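Local coordinates for protein neuraminidase (Influenza A virus, PDB 4GDI) that resembles viral sialidases, forms a tetramer of beta-propeller subunits with a diverged putative active site, and may remove terminal sialic acids from glycoconjugates, at residues Trp9-Gln14 against Tyr203-Leu208; Ser101-Phe106 against Arg146-Glu151; Leu341-Gln346 against Glu355-Cys360. All coordinates share one frame; numbering follows the deposited sequence.

The three contacts join different parts of the propeller. Interaction 1 is partly buried, about 18 Å from the centre of the chain, and lays an N-terminal segment against the tip of a hairpin mainly by methyl packing and one weak hydrogen bond. Interaction 2 is buried, about 8 Å from that centre, and binds an edge strand to an irregular segment mainly through serine and asparagine hydrogen bonds. Interaction 3, also buried, is a twisted antiparallel strand pair held by backbone hydrogen bonds. None touches another, but they share neighbours: Gln-325 bonds to Thr-204 in interaction 1 and to Glu-151 in interaction 2, while Arg-320 lies against Asn-149 of interaction 2 and pairs with Glu-342 of interaction 3.

Interaction 1: Trp9-Gln14 against Tyr203-Leu208; sequences WRAKSQ and YTINNL
Thr-204 turns its methyl group toward the indole of Trp-9 and also packs against Ala-11. Its CG2 lies 3.9 Å from Trp-9 CH2 and meets the ring obliquely, while Ala-11 CB sits 3.7 Å from Thr-204 O. Further along, the CD1 end of Ile-205 packs against the backbone of Lys-12 and Gln-14, 3.6 Å from Lys-12 O. At the exposed end, Asn-206 ND2 gives a weak, bent bond to Ser-13 O (3.3 Å, 136° at the hydrogen), and this amide is poorly ordered.

The hydroxyl of Thr-204 helps fix its orientation. With OG1 opposite the backbone N (chi1 -177°), it donates to Leu-208 O at 2.8 Å from above the carbonyl plane, and the branching at CB then leaves CG2 for the tryptophan. Leu-208 O also accepts from Ile-205 N, and Leu-208 N bonds back to Ile-205 O, closing the two-residue turn of the hairpin between strands 200-205 and 208-214. Asn-206 and Asn-207 both have positive phi, which asparagine tolerates well.

Around this, Lys-327 makes a cation-pi contact with Trp-9, and Lys-12 NZ bonds to the carbonyls of Asp-329 and Ser-332. Van der Waals contact of methyl groups with the ring and the backbone therefore carries most of the interface, with one weak hydrogen bond at its exposed end.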
ATOM      1  N   TRP A   9       0.717  20.796 -18.043  1.00 26.26           N
ATOM      2  CA  TRP A   9      -0.476  20.305 -18.686  1.00 22.06           C
ATOM      3  C   TRP A   9      -1.261  21.448 -19.290  1.00 25.69           C
ATOM      4  O   TRP A   9      -1.231  22.568 -18.787  1.00 28.77           O
ATOM      5  CB  TRP A   9      -1.341  19.582 -17.656  1.00 29.79           C
ATOM      6  CG  TRP A   9      -2.623  19.102 -18.198  1.00 26.70           C
ATOM      7  CD1 TRP A   9      -2.832  17.949 -18.873  1.00 24.35           C
ATOM      8  CD2 TRP A   9      -3.898  19.749 -18.094  1.00 30.65           C
ATOM      9  NE1 TRP A   9      -4.157  17.830 -19.207  1.00 25.86           N
ATOM     10  CE2 TRP A   9      -4.837  18.922 -18.738  1.00 26.30           C
ATOM     11  CE3 TRP A   9      -4.335  20.945 -17.516  1.00 30.46           C
ATOM     12  CZ2 TRP A   9      -6.199  19.251 -18.832  1.00 26.20           C
ATOM     13  CZ3 TRP A   9      -5.682  21.272 -17.600  1.00 25.79           C
ATOM     14  CH2 TRP A   9      -6.602  20.424 -18.255  1.00 25.49           C
ATOM     15  N   ARG A  10      -1.965  21.160 -20.373  1.00 25.70           N
ATOM     16  CA  ARG A  10      -3.035  22.032 -20.827  1.00 31.13           C
ATOM     17  C   ARG A  10      -4.089  21.164 -21.478  1.00 33.06           C
ATOM     18  O   ARG A  10      -3.790  20.066 -21.945  1.00 35.19           O
ATOM     19  CB  ARG A  10      -2.520  23.092 -21.802  1.00 39.14           C
ATOM     20  CG  ARG A  10      -2.117  22.553 -23.151  1.00 43.69           C
ATOM     21  CD  ARG A  10      -1.033  23.420 -23.772  1.00 77.88           C
ATOM     22  NE  ARG A  10       0.195  23.380 -22.973  1.00 92.12           N
ATOM     23  CZ  ARG A  10       1.370  22.906 -23.385  1.00 92.56           C
ATOM     24  NH1 ARG A  10       1.529  22.428 -24.617  1.00 88.65           N
ATOM     25  NH2 ARG A  10       2.405  22.923 -22.553  1.00 87.73           N
ATOM     26  N   ALA A  11      -5.320  21.656 -21.509  1.00 31.12           N
ATOM     27  CA  ALA A  11      -6.428  20.918 -22.091  1.00 31.12           C
ATOM     28  C   ALA A  11      -6.160  20.592 -23.557  1.00 27.79           C
ATOM     29  O   ALA A  11      -5.438  21.306 -24.232  1.00 27.63           O
ATOM     30  CB  ALA A  11      -7.697  21.721 -21.974  1.00 27.35           C
ATOM     31  N   LYS A  12      -6.759  19.517 -24.047  1.00 31.25           N
ATOM     32  CA  LYS A  12      -6.669  19.202 -25.461  1.00 36.37           C
ATOM     33  C   LYS A  12      -7.436  20.291 -26.191  1.00 34.57           C
ATOM     34  O   LYS A  12      -8.211  21.014 -25.573  1.00 31.50           O
ATOM     35  CB  LYS A  12      -7.231  17.810 -25.750  1.00 26.22           C
ATOM     36  CG  LYS A  12      -6.689  16.766 -24.789  1.00 34.29           C
ATOM     37  CD  LYS A  12      -6.501  15.405 -25.426  1.00 42.56           C
ATOM     38  CE  LYS A  12      -5.748  14.479 -24.467  1.00 35.86           C
ATOM     39  NZ  LYS A  12      -4.967  13.451 -25.175  1.00 39.88           N
ATOM     40  N   SER A  13      -7.230  20.396 -27.500  1.00 36.43           N
ATOM     41  CA  SER A  13      -7.588  21.602 -28.248  1.00 42.32           C
ATOM     42  C   SER A  13      -9.087  21.849 -28.373  1.00 35.07           C
ATOM     43  O   SER A  13      -9.518  22.976 -28.566  1.00 34.89           O
ATOM     44  CB  SER A  13      -6.941  21.575 -29.643  1.00 42.63           C
ATOM     45  OG  SER A  13      -7.386  20.456 -30.397  1.00 46.73           O
ATOM     46  N   GLN A  14      -9.890  20.803 -28.279  1.00 31.23           N
ATOM     47  CA  GLN A  14     -11.329  20.988 -28.323  1.00 24.49           C
ATOM     48  C   GLN A  14     -11.978  20.043 -27.328  1.00 29.60           C
ATOM     49  O   GLN A  14     -11.451  18.977 -27.050  1.00 27.20           O
ATOM     50  CB  GLN A  14     -11.868  20.706 -29.727  1.00 38.47           C
ATOM     51  CG  GLN A  14     -11.312  21.626 -30.815  1.00 57.42           C
ATOM     52  CD  GLN A  14     -11.737  23.081 -30.632  1.00 73.57           C
ATOM     53  OE1 GLN A  14     -12.782  23.367 -30.042  1.00 76.86           O
ATOM     54  NE2 GLN A  14     -10.920  24.006 -31.135  1.00 66.10           N
ATOM     55  N   TYR A 203     -13.851  24.518 -15.216  1.00 19.12           N
ATOM     56  CA  TYR A 203     -13.107  23.667 -16.135  1.00 18.81           C
ATOM     57  C   TYR A 203     -12.408  24.600 -17.106  1.00 22.27           C
ATOM     58  O   TYR A 203     -12.674  25.805 -17.108  1.00 22.16           O
ATOM     59  CB  TYR A 203     -14.015  22.672 -16.865  1.00 18.42           C
ATOM     60  CG  TYR A 203     -15.053  23.326 -17.730  1.00 17.04           C
ATOM     61  CD1 TYR A 203     -16.289  23.695 -17.203  1.00 22.40           C
ATOM     62  CD2 TYR A 203     -14.805  23.580 -19.074  1.00 25.75           C
ATOM     63  CE1 TYR A 203     -17.255  24.299 -17.994  1.00 16.43           C
ATOM     64  CE2 TYR A 203     -15.766  24.179 -19.879  1.00 25.94           C
ATOM     65  CZ  TYR A 203     -16.985  24.540 -19.325  1.00 20.66           C
ATOM     66  OH  TYR A 203     -17.928  25.141 -20.108  1.00 19.93           O
ATOM     67  N   THR A 204     -11.488  24.060 -17.901  1.00 20.22           N
ATOM     68  CA  THR A 204     -10.795  24.869 -18.892  1.00 24.87           C
ATOM     69  C   THR A 204     -10.855  24.247 -20.290  1.00 24.83           C
ATOM     70  O   THR A 204     -10.824  23.026 -20.452  1.00 24.56           O
ATOM     71  CB  THR A 204      -9.331  25.096 -18.509  1.00 25.19           C
ATOM     72  OG1 THR A 204      -8.720  25.945 -19.490  1.00 29.45           O
ATOM     73  CG2 THR A 204      -8.586  23.782 -18.437  1.00 21.89           C
ATOM     74  N   ILE A 205     -10.963  25.108 -21.294  1.00 29.30           N
ATOM     75  CA  ILE A 205     -10.970  24.676 -22.690  1.00 30.24           C
ATOM     76  C   ILE A 205     -10.575  25.847 -23.582  1.00 49.96           C
ATOM     77  O   ILE A 205     -10.951  26.988 -23.299  1.00 36.52           O
ATOM     78  CB  ILE A 205     -12.358  24.158 -23.119  1.00 35.96           C
ATOM     79  CG1 ILE A 205     -12.260  23.376 -24.437  1.00 48.73           C
ATOM     80  CG2 ILE A 205     -13.345  25.308 -23.270  1.00 50.72           C
ATOM     81  CD1 ILE A 205     -11.375  22.136 -24.361  1.00 50.16           C
ATOM     82  N   ASN A 206      -9.864  25.545 -24.675  1.00 69.87           N
ATOM     83  CA  ASN A 206      -9.094  26.528 -25.467  1.00 66.26           C
ATOM     84  C   ASN A 206      -8.728  27.822 -24.735  1.00 47.36           C
ATOM     85  O   ASN A 206      -9.244  28.891 -25.052  1.00 49.81           O
ATOM     86  CB  ASN A 206      -9.739  26.856 -26.836  1.00 74.41           C
ATOM     87  CG  ASN A 206     -11.199  26.456 -26.936  1.00 71.86           C
ATOM     88  OD1 ASN A 206     -12.046  26.969 -26.203  1.00 75.38           O
ATOM     89  ND2 ASN A 206     -11.509  25.566 -27.889  1.00 53.60           N
ATOM     90  N   ASN A 207      -7.825  27.707 -23.762  1.00 52.95           N
ATOM     91  CA  ASN A 207      -7.293  28.862 -23.023  1.00 50.52           C
ATOM     92  C   ASN A 207      -8.311  29.759 -22.271  1.00 43.60           C
ATOM     93  O   ASN A 207      -7.972  30.860 -21.831  1.00 45.41           O
ATOM     94  CB  ASN A 207      -6.425  29.708 -23.955  1.00 58.40           C
ATOM     95  CG  ASN A 207      -5.175  28.964 -24.418  1.00 69.93           C
ATOM     96  OD1 ASN A 207      -4.141  28.981 -23.746  1.00 67.82           O
ATOM     97  ND2 ASN A 207      -5.273  28.299 -25.567  1.00 60.49           N
ATOM     98  N   LEU A 208      -9.536  29.272 -22.100  1.00 29.86           N
ATOM     99  CA  LEU A 208     -10.544  29.954 -21.290  1.00 24.38           C
ATOM    100  C   LEU A 208     -10.814  29.156 -20.029  1.00 25.48           C
ATOM    101  O   LEU A 208     -10.665  27.936 -20.020  1.00 25.28           O
ATOM    102  CB  LEU A 208     -11.863  30.062 -22.055  1.00 29.12           C
ATOM    103  CG  LEU A 208     -11.844  30.973 -23.278  1.00 42.50           C
ATOM    104  CD1 LEU A 208     -13.212  30.988 -23.939  1.00 38.37           C
ATOM    105  CD2 LEU A 208     -11.430  32.371 -22.860  1.00 48.83           C
TER

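Interaction 2: Ser101-Phe106 against Arg146-Glu151; sequences SSSACF and RLPNSE
This is a buried, largely polar contact in which Ser-101 to Ser-103 bond to Leu-147, Asn-149 and Ser-150, joining an outermost strand of one four-stranded sheet to the segment that leads into strand 153-155 of the next.

Asn-149 grips both polar backbone atoms of Ser-102. Its N donates to Ser-102 O at 2.9 Å, almost in line with that carbonyl though bent at the hydrogen, while its OD1 accepts from Ser-102 N at 3.0 Å, the donor tilted 30° from the amide carbonyl plane. The side chain starts away from the strand; CG placed opposite the carbonyl carbon (chi1 -52°) helps bring the amide back. Positive phi at Asn-149, readily adopted by asparagine, bends the chain. A water donates to the same OD1 and accepts from Ser-102 OG, which also bonds to Tyr-45.

Serines on either side of Ser-102 use their short hydroxyls. Ser-101 OG accepts from Leu-147 N at 3.0 Å, and Ser-103 OG donates to Ser-150 O at 2.8 Å in the carbonyl plane. Glu-151 CA makes a C-H...O contact with Ala-104 O (3.2 Å), its carboxylate being held by Ser-47 and Gln-325.

The Cys-105 to Cys-152 disulfide joins the strand to the residue just after 146-151. Side-chain hydroxyls and an amide thus supplement a few main-chain bonds where the partner is too irregular for strand pairing, satisfying buried backbone groups.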
ATOM      1  N   SER A 101     -11.738  24.963   4.243  1.00 24.00           N
ATOM      2  CA  SER A 101     -12.100  24.859   2.845  1.00 24.90           C
ATOM      3  C   SER A 101     -10.821  24.728   2.027  1.00 25.30           C
ATOM      4  O   SER A 101      -9.721  25.012   2.512  1.00 23.72           O
ATOM      5  CB  SER A 101     -12.925  26.059   2.386  1.00 20.14           C
ATOM      6  OG  SER A 101     -12.201  27.287   2.437  1.00 21.98           O
ATOM      7  N   SER A 102     -10.958  24.295   0.786  1.00 21.40           N
ATOM      8  CA  SER A 102      -9.766  24.011  -0.009  1.00 20.71           C
ATOM      9  C   SER A 102      -9.972  24.042  -1.512  1.00 22.80           C
ATOM     10  O   SER A 102     -11.088  24.111  -2.015  1.00 22.81           O
ATOM     11  CB  SER A 102      -9.204  22.644   0.380  1.00 19.02           C
ATOM     12  OG  SER A 102      -9.909  21.610  -0.274  1.00 22.28           O
ATOM     13  N   SER A 103      -8.854  23.994  -2.219  1.00 26.50           N
ATOM     14  CA  SER A 103      -8.858  23.758  -3.644  1.00 25.32           C
ATOM     15  C   SER A 103      -7.523  23.122  -3.982  1.00 31.50           C
ATOM     16  O   SER A 103      -6.522  23.390  -3.320  1.00 23.79           O
ATOM     17  CB  SER A 103      -9.021  25.067  -4.408  1.00 23.57           C
ATOM     18  OG  SER A 103      -9.126  24.823  -5.802  1.00 23.05           O
ATOM     19  N   ALA A 104      -7.503  22.279  -5.000  1.00 20.33           N
ATOM     20  CA  ALA A 104      -6.278  21.627  -5.400  1.00 15.99           C
ATOM     21  C   ALA A 104      -6.270  21.387  -6.901  1.00 19.70           C
ATOM     22  O   ALA A 104      -7.309  21.254  -7.537  1.00 25.16           O
ATOM     23  CB  ALA A 104      -6.117  20.291  -4.655  1.00 24.18           C
ATOM     24  N   CYS A 105      -5.083  21.346  -7.476  1.00 19.31           N
ATOM     25  CA  CYS A 105      -4.974  21.107  -8.904  1.00 23.82           C
ATOM     26  C   CYS A 105      -3.527  20.763  -9.235  1.00 24.65           C
ATOM     27  O   CYS A 105      -2.598  21.348  -8.656  1.00 20.33           O
ATOM     28  CB  CYS A 105      -5.452  22.328  -9.718  1.00 24.12           C
ATOM     29  SG  CYS A 105      -4.840  23.975  -9.177  1.00 24.79           S
ATOM     30  N   PHE A 106      -3.371  19.817 -10.162  1.00 25.07           N
ATOM     31  CA  PHE A 106      -2.069  19.341 -10.634  1.00 22.47           C
ATOM     32  C   PHE A 106      -1.713  20.032 -11.939  1.00 17.98           C
ATOM     33  O   PHE A 106      -2.500  20.024 -12.887  1.00 19.62           O
ATOM     34  CB  PHE A 106      -2.139  17.827 -10.855  1.00 22.68           C
ATOM     35  CG  PHE A 106      -0.799  17.170 -11.037  1.00 27.48           C
ATOM     36  CD1 PHE A 106       0.033  16.958  -9.946  1.00 25.49           C
ATOM     37  CD2 PHE A 106      -0.384  16.743 -12.293  1.00 28.85           C
ATOM     38  CE1 PHE A 106       1.270  16.334 -10.104  1.00 31.65           C
ATOM     39  CE2 PHE A 106       0.856  16.126 -12.468  1.00 28.28           C
ATOM     40  CZ  PHE A 106       1.685  15.927 -11.369  1.00 30.13           C
ATOM     41  N   ARG A 146     -12.620  32.115   1.822  1.00 21.69           N
ATOM     42  CA  ARG A 146     -13.340  30.917   1.420  1.00 25.91           C
ATOM     43  C   ARG A 146     -12.821  30.389   0.091  1.00 24.06           C
ATOM     44  O   ARG A 146     -12.816  31.097  -0.912  1.00 25.07           O
ATOM     45  CB  ARG A 146     -14.842  31.217   1.314  1.00 27.23           C
ATOM     46  CG  ARG A 146     -15.422  31.784   2.610  1.00 26.15           C
ATOM     47  CD  ARG A 146     -16.911  32.002   2.527  1.00 26.96           C
ATOM     48  NE  ARG A 146     -17.361  33.044   1.606  1.00 27.97           N
ATOM     49  CZ  ARG A 146     -17.279  34.356   1.824  1.00 26.93           C
ATOM     50  NH1 ARG A 146     -16.651  34.835   2.893  1.00 29.96           N
ATOM     51  NH2 ARG A 146     -17.798  35.201   0.944  1.00 23.50           N
ATOM     52  N   LEU A 147     -12.348  29.147   0.116  1.00 20.86           N
ATOM     53  CA  LEU A 147     -11.989  28.414  -1.093  1.00 20.72           C
ATOM     54  C   LEU A 147     -13.178  27.590  -1.602  1.00 25.81           C
ATOM     55  O   LEU A 147     -14.033  27.184  -0.819  1.00 24.96           O
ATOM     56  CB  LEU A 147     -10.774  27.540  -0.806  1.00 19.51           C
ATOM     57  CG  LEU A 147      -9.511  28.392  -0.628  1.00 21.77           C
ATOM     58  CD1 LEU A 147      -8.370  27.679   0.132  1.00 23.01           C
ATOM     59  CD2 LEU A 147      -9.024  28.827  -2.000  1.00 23.87           C
ATOM     60  N   PRO A 148     -13.234  27.331  -2.920  1.00 23.80           N
ATOM     61  CA  PRO A 148     -14.499  26.816  -3.469  1.00 25.38           C
ATOM     62  C   PRO A 148     -14.788  25.317  -3.309  1.00 22.97           C
ATOM     63  O   PRO A 148     -15.874  24.879  -3.697  1.00 25.15           O
ATOM     64  CB  PRO A 148     -14.389  27.157  -4.951  1.00 22.41           C
ATOM     65  CG  PRO A 148     -12.919  27.167  -5.229  1.00 24.83           C
ATOM     66  CD  PRO A 148     -12.259  27.660  -3.976  1.00 23.24           C
ATOM     67  N   ASN A 149     -13.861  24.549  -2.748  1.00 18.25           N
ATOM     68  CA  ASN A 149     -14.056  23.112  -2.588  1.00 18.88           C
ATOM     69  C   ASN A 149     -14.337  22.441  -3.925  1.00 23.98           C
ATOM     70  O   ASN A 149     -15.251  21.641  -4.077  1.00 20.27           O
ATOM     71  CB  ASN A 149     -15.155  22.830  -1.558  1.00 20.28           C
ATOM     72  CG  ASN A 149     -14.910  23.561  -0.261  1.00 27.17           C
ATOM     73  OD1 ASN A 149     -13.834  23.444   0.341  1.00 23.01           O
ATOM     74  ND2 ASN A 149     -15.872  24.368   0.148  1.00 24.00           N
ATOM     75  N   SER A 150     -13.517  22.801  -4.898  1.00 18.98           N
ATOM     76  CA  SER A 150     -13.530  22.173  -6.204  1.00 17.47           C
ATOM     77  C   SER A 150     -12.143  22.418  -6.776  1.00 20.11           C
ATOM     78  O   SER A 150     -11.428  23.292  -6.291  1.00 21.22           O
ATOM     79  CB  SER A 150     -14.579  22.828  -7.092  1.00 22.82           C
ATOM     80  OG  SER A 150     -14.865  22.048  -8.237  1.00 23.70           O
ATOM     81  N   GLU A 151     -11.754  21.674  -7.799  1.00 19.90           N
ATOM     82  CA  GLU A 151     -10.379  21.778  -8.267  1.00 19.20           C
ATOM     83  C   GLU A 151     -10.086  23.146  -8.827  1.00 21.38           C
ATOM     84  O   GLU A 151     -10.942  23.775  -9.457  1.00 22.76           O
ATOM     85  CB  GLU A 151     -10.029  20.701  -9.307  1.00 18.67           C
ATOM     86  CG  GLU A 151     -10.618  20.871 -10.693  1.00 20.07           C
ATOM     87  CD  GLU A 151     -10.045  19.835 -11.688  1.00 28.24           C
ATOM     88  OE1 GLU A 151      -9.101  19.109 -11.305  1.00 21.16           O
ATOM     89  OE2 GLU A 151     -10.527  19.740 -12.837  1.00 23.28           O
TER
HETATM   90  O   HOH W   1     -12.385  21.219   0.617  1.00 21.33           O

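Interaction 3: Leu341-Gln346 against Glu355-Cys360; sequences LEIEDQ and ELSTFC
Leu-341 pairs with Ser-357 and Ile-343 with Glu-355 as antiparallel hydrogen-bonded pairs, and the two short segments run at 136° to each other, some 44° from exactly antiparallel. Each pair has two backbone bonds: Leu-341 N to Ser-357 O (2.9 Å) and Ser-357 N to Leu-341 O (2.8 Å), then Ile-343 N to Glu-355 O (2.8 Å) and Glu-355 N to Ile-343 O (2.9 Å). Ser-357 adds a weak bond from its side chain, OG to Leu-341 O at 3.3 Å, joining its own N on that carbonyl. With chi1 at 70°, OG lies between its own N and carbonyl carbon, turned toward the partner strand, where it packs on Ile-343 CG1 at 3.8 Å. A serine is small enough to lie alongside both Leu-341 and Ile-343.

On the other face, Glu-342 and Leu-356 form the non-hydrogen-bonded pair, their CA atoms 4.6 Å apart. Here the leucine methyl CD2 rests on Glu-342 CG at 3.7 Å. The glutamate serves as a hydrocarbon near the strand and, extended beyond CG, as a charge at its end, salt-bridged to Arg-320.

The hairpin supplies the two central strands of a four-stranded propeller blade, flanked by 317-324 and by N-terminal strand 20-25, which closes the blade as in other beta-propellers. Leu-341 and Ile-343 pack on Thr-318 and Phe-313, Thr-358 bonds to Thr-24, and the Cys-360 to Cys-338 disulfide links the two central strands again.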
ATOM      1  N   LEU A 341     -20.527  14.212  -7.839  1.00 24.07           N
ATOM      2  CA  LEU A 341     -21.838  14.436  -7.248  1.00 27.03           C
ATOM      3  C   LEU A 341     -21.971  13.700  -5.914  1.00 17.53           C
ATOM      4  O   LEU A 341     -21.699  12.507  -5.836  1.00 25.93           O
ATOM      5  CB  LEU A 341     -22.913  13.959  -8.224  1.00 26.27           C
ATOM      6  CG  LEU A 341     -24.336  13.786  -7.690  1.00 20.12           C
ATOM      7  CD1 LEU A 341     -24.947  15.125  -7.409  1.00 25.42           C
ATOM      8  CD2 LEU A 341     -25.156  13.019  -8.711  1.00 23.51           C
ATOM      9  N   GLU A 342     -22.333  14.440  -4.869  1.00 22.24           N
ATOM     10  CA  GLU A 342     -22.595  13.865  -3.550  1.00 24.00           C
ATOM     11  C   GLU A 342     -23.889  13.076  -3.605  1.00 28.60           C
ATOM     12  O   GLU A 342     -24.934  13.592  -4.042  1.00 23.29           O
ATOM     13  CB  GLU A 342     -22.756  14.952  -2.485  1.00 25.39           C
ATOM     14  CG  GLU A 342     -21.450  15.571  -1.985  1.00 21.35           C
ATOM     15  CD  GLU A 342     -21.679  16.685  -0.979  1.00 26.54           C
ATOM     16  OE1 GLU A 342     -22.817  17.205  -0.925  1.00 21.41           O
ATOM     17  OE2 GLU A 342     -20.719  17.029  -0.236  1.00 24.24           O
ATOM     18  N   ILE A 343     -23.798  11.822  -3.178  1.00 27.72           N
ATOM     19  CA  ILE A 343     -24.954  10.963  -2.970  1.00 25.79           C
ATOM     20  C   ILE A 343     -25.107  10.839  -1.453  1.00 32.89           C
ATOM     21  O   ILE A 343     -24.157  10.469  -0.758  1.00 32.25           O
ATOM     22  CB  ILE A 343     -24.712   9.576  -3.576  1.00 30.24           C
ATOM     23  CG1 ILE A 343     -24.473   9.678  -5.090  1.00 30.08           C
ATOM     24  CG2 ILE A 343     -25.879   8.621  -3.270  1.00 27.74           C
ATOM     25  CD1 ILE A 343     -25.607  10.280  -5.862  1.00 28.31           C
ATOM     26  N   GLU A 344     -26.275  11.173  -0.920  1.00 29.88           N
ATOM     27  CA  GLU A 344     -26.446  11.163   0.537  1.00 33.31           C
ATOM     28  C   GLU A 344     -27.101   9.876   1.007  1.00 36.41           C
ATOM     29  O   GLU A 344     -28.073   9.425   0.421  1.00 31.72           O
ATOM     30  CB  GLU A 344     -27.243  12.386   1.002  1.00 38.91           C
ATOM     31  CG  GLU A 344     -26.340  13.550   1.414  1.00 64.11           C
ATOM     32  CD  GLU A 344     -26.711  14.870   0.768  1.00 77.03           C
ATOM     33  OE1 GLU A 344     -27.916  15.119   0.555  1.00 85.55           O
ATOM     34  OE2 GLU A 344     -25.790  15.668   0.481  1.00 82.79           O
ATOM     35  N   ASP A 345     -26.542   9.282   2.059  1.00 31.12           N
ATOM     36  CA  ASP A 345     -27.024   8.007   2.584  1.00 32.84           C
ATOM     37  C   ASP A 345     -27.338   8.144   4.079  1.00 37.38           C
ATOM     38  O   ASP A 345     -26.598   8.804   4.831  1.00 34.41           O
ATOM     39  CB  ASP A 345     -25.971   6.917   2.372  1.00 42.92           C
ATOM     40  CG  ASP A 345     -25.608   6.723   0.899  1.00 54.33           C
ATOM     41  OD1 ASP A 345     -26.536   6.564   0.075  1.00 56.09           O
ATOM     42  OD2 ASP A 345     -24.396   6.730   0.575  1.00 53.42           O
ATOM     43  N   GLN A 346     -28.441   7.536   4.507  1.00 37.76           N
ATOM     44  CA  GLN A 346     -28.814   7.568   5.920  1.00 38.93           C
ATOM     45  C   GLN A 346     -28.102   6.443   6.666  1.00 29.97           C
ATOM     46  O   GLN A 346     -28.058   5.310   6.193  1.00 34.18           O
ATOM     47  CB  GLN A 346     -30.328   7.428   6.084  1.00 51.86           C
ATOM     48  CG  GLN A 346     -30.808   7.627   7.519  1.00 67.08           C
ATOM     49  CD  GLN A 346     -30.466   9.005   8.062  1.00 72.73           C
ATOM     50  OE1 GLN A 346     -30.575  10.007   7.354  1.00 81.45           O
ATOM     51  NE2 GLN A 346     -30.038   9.060   9.323  1.00 63.17           N
ATOM     52  N   GLU A 355     -21.345  10.375  -0.047  1.00 30.34           N
ATOM     53  CA  GLU A 355     -20.329   9.694  -0.815  1.00 30.71           C
ATOM     54  C   GLU A 355     -20.314  10.274  -2.230  1.00 29.51           C
ATOM     55  O   GLU A 355     -21.368  10.533  -2.817  1.00 28.22           O
ATOM     56  CB  GLU A 355     -20.634   8.195  -0.832  1.00 38.56           C
ATOM     57  CG  GLU A 355     -20.061   7.446   0.368  1.00 54.09           C
ATOM     58  CD  GLU A 355     -18.544   7.444   0.362  1.00 72.51           C
ATOM     59  OE1 GLU A 355     -17.960   7.160  -0.711  1.00 69.16           O
ATOM     60  OE2 GLU A 355     -17.941   7.741   1.418  1.00 86.54           O
ATOM     61  N   LEU A 356     -19.130  10.497  -2.774  1.00 22.57           N
ATOM     62  CA  LEU A 356     -19.016  11.083  -4.103  1.00 28.12           C
ATOM     63  C   LEU A 356     -19.154   9.993  -5.148  1.00 25.01           C
ATOM     64  O   LEU A 356     -18.508   8.952  -5.058  1.00 31.33           O
ATOM     65  CB  LEU A 356     -17.658  11.771  -4.309  1.00 28.72           C
ATOM     66  CG  LEU A 356     -17.395  13.158  -3.737  1.00 36.28           C
ATOM     67  CD1 LEU A 356     -16.141  13.748  -4.403  1.00 32.78           C
ATOM     68  CD2 LEU A 356     -18.592  14.106  -3.893  1.00 29.11           C
ATOM     69  N   SER A 357     -20.009  10.232  -6.126  1.00 25.30           N
ATOM     70  CA  SER A 357     -19.964   9.470  -7.358  1.00 27.29           C
ATOM     71  C   SER A 357     -19.416  10.396  -8.450  1.00 29.94           C
ATOM     72  O   SER A 357     -19.380  11.623  -8.292  1.00 22.06           O
ATOM     73  CB  SER A 357     -21.358   8.992  -7.726  1.00 26.42           C
ATOM     74  OG  SER A 357     -22.142  10.101  -8.117  1.00 42.78           O
ATOM     75  N   THR A 358     -18.990   9.815  -9.556  1.00 20.34           N
ATOM     76  CA  THR A 358     -18.453  10.606 -10.660  1.00 19.65           C
ATOM     77  C   THR A 358     -19.055  10.123 -11.972  1.00 27.77           C
ATOM     78  O   THR A 358     -19.325   8.933 -12.124  1.00 22.62           O
ATOM     79  CB  THR A 358     -16.916  10.502 -10.763  1.00 18.65           C
ATOM     80  OG1 THR A 358     -16.533   9.139 -10.942  1.00 24.09           O
ATOM     81  CG2 THR A 358     -16.227  11.044  -9.540  1.00 24.08           C
ATOM     82  N   PHE A 359     -19.255  11.062 -12.900  1.00 22.22           N
ATOM     83  CA  PHE A 359     -19.867  10.804 -14.200  1.00 21.69           C
ATOM     84  C   PHE A 359     -19.039  11.548 -15.244  1.00 24.94           C
ATOM     85  O   PHE A 359     -18.631  12.674 -15.015  1.00 28.34           O
ATOM     86  CB  PHE A 359     -21.292  11.361 -14.264  1.00 20.72           C
ATOM     87  CG  PHE A 359     -22.307  10.560 -13.508  1.00 22.30           C
ATOM     88  CD1 PHE A 359     -22.440  10.697 -12.145  1.00 26.11           C
ATOM     89  CD2 PHE A 359     -23.141   9.675 -14.175  1.00 24.30           C
ATOM     90  CE1 PHE A 359     -23.386   9.963 -11.455  1.00 24.59           C
ATOM     91  CE2 PHE A 359     -24.091   8.947 -13.492  1.00 30.59           C
ATOM     92  CZ  PHE A 359     -24.212   9.092 -12.132  1.00 31.80           C
ATOM     93  N   CYS A 360     -18.808  10.928 -16.386  1.00 21.51           N
ATOM     94  CA  CYS A 360     -18.075  11.592 -17.463  1.00 24.28           C
ATOM     95  C   CYS A 360     -18.914  11.670 -18.731  1.00 25.95           C
ATOM     96  O   CYS A 360     -19.763  10.806 -18.986  1.00 22.69           O
ATOM     97  CB  CYS A 360     -16.766  10.862 -17.738  1.00 24.97           C
ATOM     98  SG  CYS A 360     -15.585  10.998 -16.390  1.00 26.90           S
TER